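Local structure of ABC transporter substrate-binding protein (Vibrio cholerae, 3LKV) at residues Asn139-Gly144 with Lys193-Tyr198; His129-Lys134 with Ala165-Ile170; Ala9-Ser14 with Leu44-Lys49; Pro70-Gly75 with Pro92-Ala97. The protein probably serves as the substrate-binding component of an ABC transporter, binding phenylalanine in the cleft between two alpha/beta lobes, with zinc ions bound at separate sites. All coordinates share one frame; numbering follows the deposited sequence.

Interaction 1. Residues Asn139-Gly144 with Lys193-Tyr198; sequences NVKSIG and KSDVIY. With ZN (zinc ion), chain E.
The carboxylate oxygen OD2 of Asp-195 accepts a hydrogen bond from the backbone N of Lys-141, 2.9 Å away. The N-H points well at it (161°) but arrives on the anti side of the carboxylate, 32° out of its plane. The N of Ser-142 lies 3.1 Å from the same OD2. With CG anti to its own carbonyl carbon (chi1 -62°), Asp-195 turns the carboxylate towards the backbone N of Lys-141, while its backbone N donates to Ser-142 O. Ser-142 answers with its hydroxyl: OG gives a hydrogen bond of 2.9 Å to Lys-193 O, in the carbonyl plane. Where the chains enter the sheet, bonds made by the Asp-195 and Ser-142 side chains flank one backbone bond; further on the backbone alone makes them. Here 142-147 and 196-199 run as adjacent parallel strands of the lobe's mixed sheet, flanked by helices as in a periplasmic-binding-protein fold. Gly-144 N donates to Val-196 O, and Gly-144 O receives Tyr-198 N at 2.8 Å, both bonds nearly straight. The glycine lets the hydroxyl of Ser-194 come within 3.2 Å, measured from Gly-144 CA to Ser-194 OG, which is itself bonded to Ile-190 O. On the face that meets helix 126-136, Ile-143 and Val-196 lie side by side, CG1 to CG1 at 3.9 Å, and CG2 of Ile-143 rests against CB of Tyr-198. Ser-194 O binds a zinc ion at 2.1 Å; two waters, Ala-191 O and Thr-221 OG1 complete its ligands.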
# COMPACT_ATOMS: atom_id res chain seq x y z
N ASN A 139 -45.98 0.01 -7.48
CA ASN A 139 -46.92 -0.75 -6.65
C ASN A 139 -46.36 -1.22 -5.31
O ASN A 139 -46.96 -2.08 -4.67
CB ASN A 139 -47.43 -1.96 -7.43
CG ASN A 139 -48.25 -1.57 -8.65
OD1 ASN A 139 -47.91 -1.91 -9.77
ND2 ASN A 139 -49.32 -0.82 -8.42
N VAL A 140 -45.24 -0.63 -4.85
CA VAL A 140 -44.67 -0.99 -3.54
C VAL A 140 -45.67 -0.68 -2.45
O VAL A 140 -46.19 0.41 -2.40
CB VAL A 140 -43.35 -0.24 -3.24
CG1 VAL A 140 -42.87 -0.52 -1.80
CG2 VAL A 140 -42.32 -0.69 -4.20
N LYS A 141 -45.95 -1.66 -1.61
CA LYS A 141 -46.72 -1.47 -0.39
C LYS A 141 -45.85 -1.67 0.85
O LYS A 141 -46.19 -1.22 1.92
CB LYS A 141 -47.92 -2.43 -0.33
CG LYS A 141 -48.84 -2.35 -1.56
CD LYS A 141 -49.39 -0.89 -1.78
CE LYS A 141 -50.86 -0.84 -2.37
NZ LYS A 141 -50.96 -1.50 -3.70
N SER A 142 -44.71 -2.31 0.66
CA SER A 142 -43.94 -2.87 1.72
C SER A 142 -42.43 -2.71 1.48
O SER A 142 -41.92 -3.09 0.41
CB SER A 142 -44.26 -4.36 1.69
OG SER A 142 -44.16 -4.81 2.98
N ILE A 143 -41.71 -2.20 2.47
CA ILE A 143 -40.24 -2.11 2.38
C ILE A 143 -39.65 -2.91 3.51
O ILE A 143 -39.98 -2.69 4.69
CB ILE A 143 -39.75 -0.66 2.42
CG1 ILE A 143 -40.21 0.08 1.18
CG2 ILE A 143 -38.20 -0.58 2.50
CD1 ILE A 143 -39.83 1.60 1.18
N GLY A 144 -38.79 -3.84 3.14
CA GLY A 144 -38.07 -4.67 4.10
C GLY A 144 -36.74 -4.02 4.42
O GLY A 144 -36.14 -3.36 3.55
N LYS A 193 -42.34 -11.06 2.71
CA LYS A 193 -43.29 -10.03 3.16
C LYS A 193 -42.91 -8.64 2.61
O LYS A 193 -43.57 -7.67 2.92
CB LYS A 193 -43.33 -9.93 4.70
CG LYS A 193 -43.70 -11.23 5.49
CD LYS A 193 -42.77 -11.38 6.73
CE LYS A 193 -43.46 -11.97 7.96
NZ LYS A 193 -43.83 -13.41 7.86
N SER A 194 -41.87 -8.53 1.79
CA SER A 194 -41.43 -7.22 1.34
C SER A 194 -41.52 -7.11 -0.15
O SER A 194 -41.25 -8.05 -0.83
CB SER A 194 -39.99 -7.00 1.77
OG SER A 194 -39.89 -7.14 3.16
N ASP A 195 -41.90 -5.96 -0.67
CA ASP A 195 -41.83 -5.78 -2.12
C ASP A 195 -40.44 -5.42 -2.54
O ASP A 195 -40.09 -5.62 -3.69
CB ASP A 195 -42.83 -4.72 -2.61
CG ASP A 195 -44.29 -5.12 -2.32
OD1 ASP A 195 -44.66 -6.21 -2.76
OD2 ASP A 195 -45.03 -4.38 -1.62
N VAL A 196 -39.63 -4.90 -1.62
CA VAL A 196 -38.25 -4.53 -1.94
C VAL A 196 -37.49 -4.47 -0.63
O VAL A 196 -38.08 -4.17 0.39
CB VAL A 196 -38.17 -3.17 -2.67
CG1 VAL A 196 -38.88 -2.05 -1.86
CG2 VAL A 196 -36.74 -2.81 -3.03
N ILE A 197 -36.21 -4.80 -0.65
CA ILE A 197 -35.38 -4.66 0.52
C ILE A 197 -34.54 -3.38 0.34
O ILE A 197 -33.91 -3.16 -0.73
CB ILE A 197 -34.42 -5.82 0.66
CG1 ILE A 197 -35.14 -7.19 0.62
CG2 ILE A 197 -33.59 -5.63 1.90
CD1 ILE A 197 -36.00 -7.44 1.78
N TYR A 198 -34.55 -2.55 1.36
CA TYR A 198 -33.74 -1.37 1.41
C TYR A 198 -32.46 -1.74 2.12
O TYR A 198 -32.44 -1.99 3.31
CB TYR A 198 -34.46 -0.26 2.18
CG TYR A 198 -33.66 1.05 2.35
CD1 TYR A 198 -33.09 1.67 1.27
CD2 TYR A 198 -33.54 1.65 3.59
CE1 TYR A 198 -32.42 2.86 1.40
CE2 TYR A 198 -32.85 2.88 3.73
CZ TYR A 198 -32.30 3.48 2.63
OH TYR A 198 -31.59 4.65 2.75
ZN ZN E . -40.72 -9.98 -1.63
O HOH W 1 -42.80 -11.28 -1.99
O HOH W 2 -41.00 -9.25 -3.81

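Interaction 2. Residues His129-Lys134 with Ala165-Ile170; sequences HVELIK and AAKHGI
Lys-134 NZ donates a hydrogen bond to His-168 ND1 at 3.2 Å, meeting the imidazole at its edge, only 5° out of the ring plane. The lysine leaves its helix with CG anti to the backbone N (chi1 -164°), and bends further along the chain bring the ammonium to the ring. ND1 is therefore the acceptor nitrogen of His-168, which leaves NE2 to act as donor; NE2 is hydrogen-bonded to OE1 of Glu-127, two turns before Lys-134 on the same helix. Glu-131 also comes up to this part of the ring, with OE2 3.3 Å from His-168 NE2 and the carboxylate plane turned 84° from the imidazole. Its CG lies 3.5 Å from CE1 of the histidine, so aliphatic as well as polar atoms of Glu-131 meet the ring. Lys-167 NZ stays 4.4 Å from Glu-131 OE2, beyond a salt bridge, and pairs with Glu-127 instead. Two acidic groups close to each other are thus set among a lysine and a histidine, which probably eases their mutual repulsion. Beneath these polar groups, Val-130 CG1 and Ile-170 CD1 meet tip to tip at 3.9 Å. The backbone satisfies itself in a Schellman motif: Ile-170 N bonds to Ala-165 O and Gly-169 N to Ala-166 O, with Gly-169 at positive phi as the C-prime residue. The contact thereby ties helix 126-136 to the C-terminal end of helix 152-167, just before strand 171-176, with Ile-170 also resting on Ile-143 of the neighbouring strand 142-147.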
# COMPACT_ATOMS: atom_id res chain seq x y z
N HIS A 129 -34.59 8.29 -1.16
CA HIS A 129 -34.54 6.88 -1.51
C HIS A 129 -35.95 6.24 -1.57
O HIS A 129 -36.22 5.42 -2.43
CB HIS A 129 -33.67 6.08 -0.52
CG HIS A 129 -32.21 6.40 -0.60
ND1 HIS A 129 -31.32 6.03 0.38
CD2 HIS A 129 -31.48 7.04 -1.54
CE1 HIS A 129 -30.11 6.43 0.06
NE2 HIS A 129 -30.17 7.05 -1.11
N VAL A 130 -36.82 6.58 -0.63
CA VAL A 130 -38.16 6.03 -0.64
C VAL A 130 -38.92 6.49 -1.88
O VAL A 130 -39.64 5.69 -2.53
CB VAL A 130 -38.92 6.47 0.60
CG1 VAL A 130 -40.43 6.11 0.50
CG2 VAL A 130 -38.23 5.84 1.84
N GLU A 131 -38.78 7.78 -2.20
CA GLU A 131 -39.46 8.35 -3.36
C GLU A 131 -38.91 7.66 -4.58
O GLU A 131 -39.65 7.32 -5.48
CB GLU A 131 -39.38 9.90 -3.43
CG GLU A 131 -40.25 10.54 -2.28
CD GLU A 131 -40.15 12.10 -2.07
OE1 GLU A 131 -39.03 12.69 -2.14
OE2 GLU A 131 -41.22 12.70 -1.76
N LEU A 132 -37.62 7.34 -4.57
CA LEU A 132 -37.04 6.67 -5.72
C LEU A 132 -37.50 5.20 -5.85
O LEU A 132 -37.79 4.74 -6.97
CB LEU A 132 -35.53 6.81 -5.67
CG LEU A 132 -34.69 6.28 -6.82
CD1 LEU A 132 -35.21 6.75 -8.19
CD2 LEU A 132 -33.24 6.73 -6.61
N ILE A 133 -37.64 4.49 -4.72
CA ILE A 133 -38.16 3.14 -4.70
C ILE A 133 -39.59 3.13 -5.25
O ILE A 133 -39.93 2.28 -6.05
CB ILE A 133 -38.13 2.51 -3.28
CG1 ILE A 133 -36.70 2.17 -2.84
CG2 ILE A 133 -38.93 1.24 -3.21
CD1 ILE A 133 -36.55 1.92 -1.25
N LYS A 134 -40.39 4.11 -4.85
CA LYS A 134 -41.77 4.24 -5.34
C LYS A 134 -41.85 4.55 -6.85
O LYS A 134 -42.76 4.12 -7.54
CB LYS A 134 -42.53 5.31 -4.54
CG LYS A 134 -44.10 5.29 -4.69
CD LYS A 134 -44.83 5.92 -3.41
CE LYS A 134 -46.09 6.83 -3.75
NZ LYS A 134 -45.97 8.21 -3.07
N ALA A 165 -41.42 6.22 5.50
CA ALA A 165 -42.35 5.12 5.15
C ALA A 165 -43.78 5.50 5.49
O ALA A 165 -44.67 5.43 4.62
CB ALA A 165 -41.99 3.84 5.86
N ALA A 166 -43.99 5.95 6.73
CA ALA A 166 -45.31 6.43 7.18
C ALA A 166 -45.84 7.62 6.34
O ALA A 166 -47.00 7.59 5.91
CB ALA A 166 -45.27 6.82 8.68
N LYS A 167 -45.02 8.63 6.08
CA LYS A 167 -45.43 9.73 5.19
C LYS A 167 -45.94 9.26 3.81
O LYS A 167 -46.85 9.86 3.27
CB LYS A 167 -44.27 10.73 4.97
CG LYS A 167 -44.48 11.65 3.77
CD LYS A 167 -43.38 12.72 3.59
CE LYS A 167 -43.78 13.71 2.48
NZ LYS A 167 -42.60 14.44 2.00
N HIS A 168 -45.36 8.20 3.26
CA HIS A 168 -45.74 7.70 1.94
C HIS A 168 -46.70 6.50 1.95
O HIS A 168 -46.96 5.90 0.91
CB HIS A 168 -44.48 7.43 1.10
CG HIS A 168 -43.84 8.70 0.58
ND1 HIS A 168 -44.06 9.18 -0.70
CD2 HIS A 168 -43.04 9.60 1.19
CE1 HIS A 168 -43.41 10.32 -0.85
NE2 HIS A 168 -42.79 10.60 0.28
N GLY A 169 -47.24 6.19 3.11
CA GLY A 169 -48.16 5.06 3.24
C GLY A 169 -47.57 3.68 3.00
O GLY A 169 -48.28 2.77 2.60
N ILE A 170 -46.28 3.50 3.26
CA ILE A 170 -45.57 2.26 3.00
C ILE A 170 -45.28 1.57 4.33
O ILE A 170 -44.76 2.18 5.26
CB ILE A 170 -44.25 2.54 2.22
CG1 ILE A 170 -44.57 2.98 0.79
CG2 ILE A 170 -43.32 1.33 2.18
CD1 ILE A 170 -43.38 3.63 0.12

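Interaction 3. Residues Ala9-Ser14 with Leu44-Lys49; sequences AKVAVS and LEFDYK. With ZN (zinc ion), chain C.
Lys-10 NZ bridges two carboxylates, donating to Glu-45 OE2 at 3.0 Å and to Asp-47 OD2 at 3.1 Å, both as salt bridges. The two oxygens are met differently: that of Asp-47 almost end-on, that of Glu-45 from above the carboxylate plane, 54° out of it. With CG anti to N in both residues, Lys-10 and Glu-45 run alongside each other from neighbouring strands, and the lysine's bend at chi4 turns the ammonium towards the acids. A zinc ion holds the same groups, taking Glu-45 OE2 at 2.0 Å and both oxygens of Asp-47. The shared positive charges of metal and ammonium probably offset the closeness of the two acids. Glu-45 and Asp-47 of the second subunit bind this zinc as well, so this polar side of the sheet, looser where Lys-10 and Glu-45 remain partly exposed, becomes a subunit junction. The well-packed apolar part is on the other side, where the buried Val-11, Val-13 and Leu-44 lie towards helix 20-35. There Val-13 CG2 sits over one face of the Phe-46 ring, 4.1 Å from the ring centroid and 27° off the ring normal, in a CH-pi contact. Val-11 CG2 touches Leu-44 CD1 at 3.9 Å, and Leu-29 from the helix packs on both Val-13 and Phe-46. Between the two faces, backbone bonds join the strands from Ala-9 to Lys-49, the straightest being Glu-45 N to Ala-9 O (177°). Strand 9-15, helix 20-35 and strand 44-50 form the beta-alpha-beta unit that begins this lobe, whose outer strand carries an intersubunit zinc site.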
# COMPACT_ATOMS: atom_id res chain seq x y z
N ALA A 9 4.46 13.76 9.62
CA ALA A 9 3.10 13.70 10.13
C ALA A 9 2.73 12.24 10.40
O ALA A 9 2.99 11.34 9.57
CB ALA A 9 2.15 14.29 9.14
N LYS A 10 2.10 12.01 11.53
CA LYS A 10 1.64 10.67 11.87
C LYS A 10 0.13 10.64 11.96
O LYS A 10 -0.47 11.29 12.79
CB LYS A 10 2.26 10.22 13.18
CG LYS A 10 2.02 8.72 13.54
CD LYS A 10 3.08 8.23 14.63
CE LYS A 10 2.56 7.09 15.57
NZ LYS A 10 2.80 5.67 15.12
N VAL A 11 -0.47 9.91 11.03
CA VAL A 11 -1.91 9.80 10.88
C VAL A 11 -2.27 8.33 11.09
O VAL A 11 -1.75 7.46 10.38
CB VAL A 11 -2.33 10.30 9.52
CG1 VAL A 11 -3.85 10.11 9.29
CG2 VAL A 11 -1.92 11.82 9.39
N ALA A 12 -3.17 8.07 12.05
CA ALA A 12 -3.56 6.72 12.39
C ALA A 12 -5.05 6.55 12.09
O ALA A 12 -5.86 7.32 12.59
CB ALA A 12 -3.27 6.45 13.90
N VAL A 13 -5.35 5.54 11.29
CA VAL A 13 -6.64 5.33 10.71
C VAL A 13 -7.25 4.06 11.23
O VAL A 13 -6.66 2.98 11.09
CB VAL A 13 -6.57 5.22 9.18
CG1 VAL A 13 -7.98 5.06 8.62
CG2 VAL A 13 -5.84 6.43 8.55
N SER A 14 -8.41 4.17 11.86
CA SER A 14 -9.15 3.05 12.34
C SER A 14 -10.47 2.90 11.60
O SER A 14 -11.24 3.85 11.49
CB SER A 14 -9.45 3.31 13.80
OG SER A 14 -10.16 2.22 14.39
N LEU A 44 5.10 11.29 5.70
CA LEU A 44 3.80 10.84 6.20
C LEU A 44 3.96 9.40 6.64
O LEU A 44 4.43 8.60 5.86
CB LEU A 44 2.70 10.90 5.11
CG LEU A 44 1.37 10.27 5.50
CD1 LEU A 44 0.67 11.00 6.64
CD2 LEU A 44 0.43 10.19 4.24
N GLU A 45 3.59 9.11 7.88
CA GLU A 45 3.46 7.76 8.40
C GLU A 45 1.93 7.59 8.52
O GLU A 45 1.27 8.30 9.28
CB GLU A 45 4.15 7.60 9.77
CG GLU A 45 3.93 6.21 10.45
CD GLU A 45 4.46 6.14 11.91
OE1 GLU A 45 5.10 7.10 12.35
OE2 GLU A 45 4.28 5.10 12.62
N PHE A 46 1.40 6.65 7.77
CA PHE A 46 -0.04 6.45 7.66
C PHE A 46 -0.27 5.03 8.20
O PHE A 46 -0.00 4.07 7.54
CB PHE A 46 -0.39 6.57 6.18
CG PHE A 46 -1.82 6.49 5.86
CD1 PHE A 46 -2.61 7.61 5.85
CD2 PHE A 46 -2.38 5.27 5.47
CE1 PHE A 46 -3.95 7.54 5.46
CE2 PHE A 46 -3.73 5.19 5.09
CZ PHE A 46 -4.50 6.32 5.07
N ASP A 47 -0.70 4.92 9.42
CA ASP A 47 -0.95 3.61 10.03
C ASP A 47 -2.45 3.36 9.94
O ASP A 47 -3.25 4.28 10.03
CB ASP A 47 -0.56 3.63 11.50
CG ASP A 47 0.95 3.75 11.70
OD1 ASP A 47 1.68 3.19 10.89
OD2 ASP A 47 1.40 4.37 12.69
N TYR A 48 -2.81 2.10 9.87
CA TYR A 48 -4.12 1.65 9.51
C TYR A 48 -4.41 0.35 10.28
O TYR A 48 -3.60 -0.57 10.33
CB TYR A 48 -4.13 1.38 8.00
CG TYR A 48 -5.28 0.55 7.63
CD1 TYR A 48 -6.58 1.01 7.90
CD2 TYR A 48 -5.12 -0.73 7.12
CE1 TYR A 48 -7.69 0.21 7.63
CE2 TYR A 48 -6.23 -1.54 6.85
CZ TYR A 48 -7.50 -1.05 7.12
OH TYR A 48 -8.60 -1.83 6.82
N LYS A 49 -5.58 0.25 10.88
CA LYS A 49 -6.04 -0.99 11.51
C LYS A 49 -7.54 -1.18 11.22
O LYS A 49 -8.32 -0.20 11.30
CB LYS A 49 -5.83 -0.95 13.03
CG LYS A 49 -4.37 -1.15 13.58
CD LYS A 49 -3.75 -2.52 13.17
CE LYS A 49 -2.40 -2.89 13.93
NZ LYS A 49 -2.70 -3.03 15.41
ZN ZN C . 3.25 3.49 12.01

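Interaction 4. Residues Pro70-Gly75 with Pro92-Ala97; sequences PDVLVG and PIVFTA. With PHE (phenylalanine), chain B.
Val-72 lays CG1 against CG2 of Val-94 at 3.9 Å, the two valines crossing at a slant on the side of the sheet that helix 243-258 covers through Ile-257. The methyl used by Val-72 is the one anti to its backbone N (chi1 -178°), which carries it across to the neighbouring strand. On the same side, Val-74 CG1 approaches Thr-96 CG2 at 4.1 Å, while the threonine hydroxyl is hydrogen-bonded to Thr-250 OG1 of that helix. The opposite side is apolar too: Leu-73 CD1 stands 4.2 Å from Ile-93 CG1, and both residues pack on Leu-84 of helix 78-87. Gly-75 pairs with Phe-95, whose ring is carried away from the strand towards Ala-81 and Pro-101. Backbone bonds hold the parallel pair, starting with Leu-73 N to Pro-92 O at 2.8 Å. Those at the far end, Gly-75 N to Val-94 O and Thr-96 N to Gly-75 O, are more bent, both at 151°. Strand 72-76, helix 78-87 and strand 93-98 make up a beta-alpha-beta crossover. Past Thr-96 the chain turns a corner, and Ala-97 O accepts a 2.9 Å hydrogen bond from the N of the bound phenylalanine. The apolar sheet interior thus gives way to a backbone carbonyl that holds the amino group of the bound phenylalanine, with Thr-78, Thr-99, Asp-122 and Asn-203 also bonded to the ligand, consistent with a site for an amino acid.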
# COMPACT_ATOMS: atom_id res chain seq x y z
N PRO A 70 -0.13 9.73 17.80
CA PRO A 70 -0.18 10.22 16.43
C PRO A 70 -0.58 11.69 16.45
O PRO A 70 -1.14 12.15 17.43
CB PRO A 70 -1.28 9.39 15.80
CG PRO A 70 -2.25 9.14 16.98
CD PRO A 70 -1.34 9.01 18.19
N ASP A 71 -0.34 12.40 15.36
CA ASP A 71 -0.75 13.82 15.24
C ASP A 71 -2.25 13.89 15.02
O ASP A 71 -2.93 14.82 15.50
CB ASP A 71 -0.00 14.48 14.09
CG ASP A 71 1.54 14.47 14.28
OD1 ASP A 71 2.00 15.15 15.20
OD2 ASP A 71 2.32 13.79 13.55
N VAL A 72 -2.80 12.94 14.27
CA VAL A 72 -4.22 12.97 13.98
C VAL A 72 -4.75 11.55 13.91
O VAL A 72 -4.09 10.65 13.35
CB VAL A 72 -4.57 13.70 12.61
CG1 VAL A 72 -6.07 13.72 12.40
CG2 VAL A 72 -4.03 15.13 12.61
N LEU A 73 -5.91 11.35 14.51
CA LEU A 73 -6.60 10.06 14.46
C LEU A 73 -7.77 10.19 13.50
O LEU A 73 -8.44 11.22 13.50
CB LEU A 73 -7.10 9.66 15.83
CG LEU A 73 -6.07 9.33 16.89
CD1 LEU A 73 -6.69 9.63 18.29
CD2 LEU A 73 -5.66 7.86 16.77
N VAL A 74 -7.96 9.19 12.65
CA VAL A 74 -9.04 9.22 11.68
C VAL A 74 -9.94 8.01 11.96
O VAL A 74 -9.44 6.85 12.03
CB VAL A 74 -8.53 9.16 10.22
CG1 VAL A 74 -9.72 9.02 9.27
CG2 VAL A 74 -7.70 10.42 9.87
N GLY A 75 -11.20 8.26 12.22
CA GLY A 75 -12.13 7.17 12.44
C GLY A 75 -13.04 7.04 11.25
O GLY A 75 -13.92 7.91 11.01
N PRO A 92 -6.48 15.28 18.16
CA PRO A 92 -7.49 15.50 17.13
C PRO A 92 -8.00 14.22 16.49
O PRO A 92 -7.19 13.35 16.08
CB PRO A 92 -6.75 16.36 16.10
CG PRO A 92 -5.65 16.99 16.88
CD PRO A 92 -5.20 15.92 17.80
N ILE A 93 -9.33 14.14 16.38
CA ILE A 93 -10.05 13.06 15.73
C ILE A 93 -10.83 13.66 14.56
O ILE A 93 -11.62 14.59 14.74
CB ILE A 93 -11.05 12.39 16.65
CG1 ILE A 93 -10.31 11.72 17.83
CG2 ILE A 93 -11.87 11.39 15.85
CD1 ILE A 93 -11.15 11.36 19.05
N VAL A 94 -10.61 13.11 13.38
CA VAL A 94 -11.40 13.44 12.21
C VAL A 94 -12.17 12.18 11.86
O VAL A 94 -11.58 11.17 11.50
CB VAL A 94 -10.53 13.77 11.04
CG1 VAL A 94 -11.42 14.01 9.83
CG2 VAL A 94 -9.62 15.01 11.39
N PHE A 95 -13.47 12.22 11.99
CA PHE A 95 -14.24 11.06 11.60
C PHE A 95 -14.65 11.28 10.17
O PHE A 95 -14.64 12.42 9.66
CB PHE A 95 -15.48 10.85 12.48
CG PHE A 95 -16.41 12.05 12.52
CD1 PHE A 95 -17.27 12.32 11.47
CD2 PHE A 95 -16.44 12.87 13.61
CE1 PHE A 95 -18.11 13.38 11.51
CE2 PHE A 95 -17.30 13.96 13.67
CZ PHE A 95 -18.13 14.21 12.62
N THR A 96 -14.97 10.17 9.52
CA THR A 96 -15.36 10.19 8.16
C THR A 96 -16.29 9.03 7.83
O THR A 96 -16.27 8.02 8.46
CB THR A 96 -14.13 10.27 7.24
OG1 THR A 96 -14.59 10.54 5.91
CG2 THR A 96 -13.25 8.99 7.24
N ALA A 97 -17.17 9.26 6.89
CA ALA A 97 -18.20 8.34 6.49
C ALA A 97 -19.02 7.95 7.69
O ALA A 97 -19.38 6.77 7.88
CB ALA A 97 -17.57 7.07 5.77
N PHE B . -21.99 5.71 7.31
CA PHE B . -21.61 4.37 7.92
C PHE B . -21.29 4.59 9.42
O PHE B . -21.73 5.65 9.96
CB PHE B . -20.47 3.69 7.15
CG PHE B . -20.93 3.04 5.84
CD1 PHE B . -21.69 1.86 5.86
CD2 PHE B . -20.62 3.61 4.63
CE1 PHE B . -22.13 1.30 4.70
CE2 PHE B . -21.04 3.04 3.46
CZ PHE B . -21.81 1.89 3.47
OXT PHE B . -20.66 3.76 10.12

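The four contacts fall into two pairs, one in each lobe. Interactions 3 and 4, centres 9 Å apart, belong to the same parallel sheet, where strands 9-15 and 72-76 are neighbours; Asp-71 joins them by a side-chain bond to Lys-10 N. Interactions 1 and 2, centres 10 Å apart, meet through Tyr-198 and His-129 and through Ile-143 and Ile-170, and their segments alternate along the chain. Interactions 3 and 4 precede them in sequence. Across the molecule the pairs lie on opposite sides of the chain's centre, 35 to 42 Å between centres, consistent with a two-lobed binding protein holding phenylalanine between its lobes.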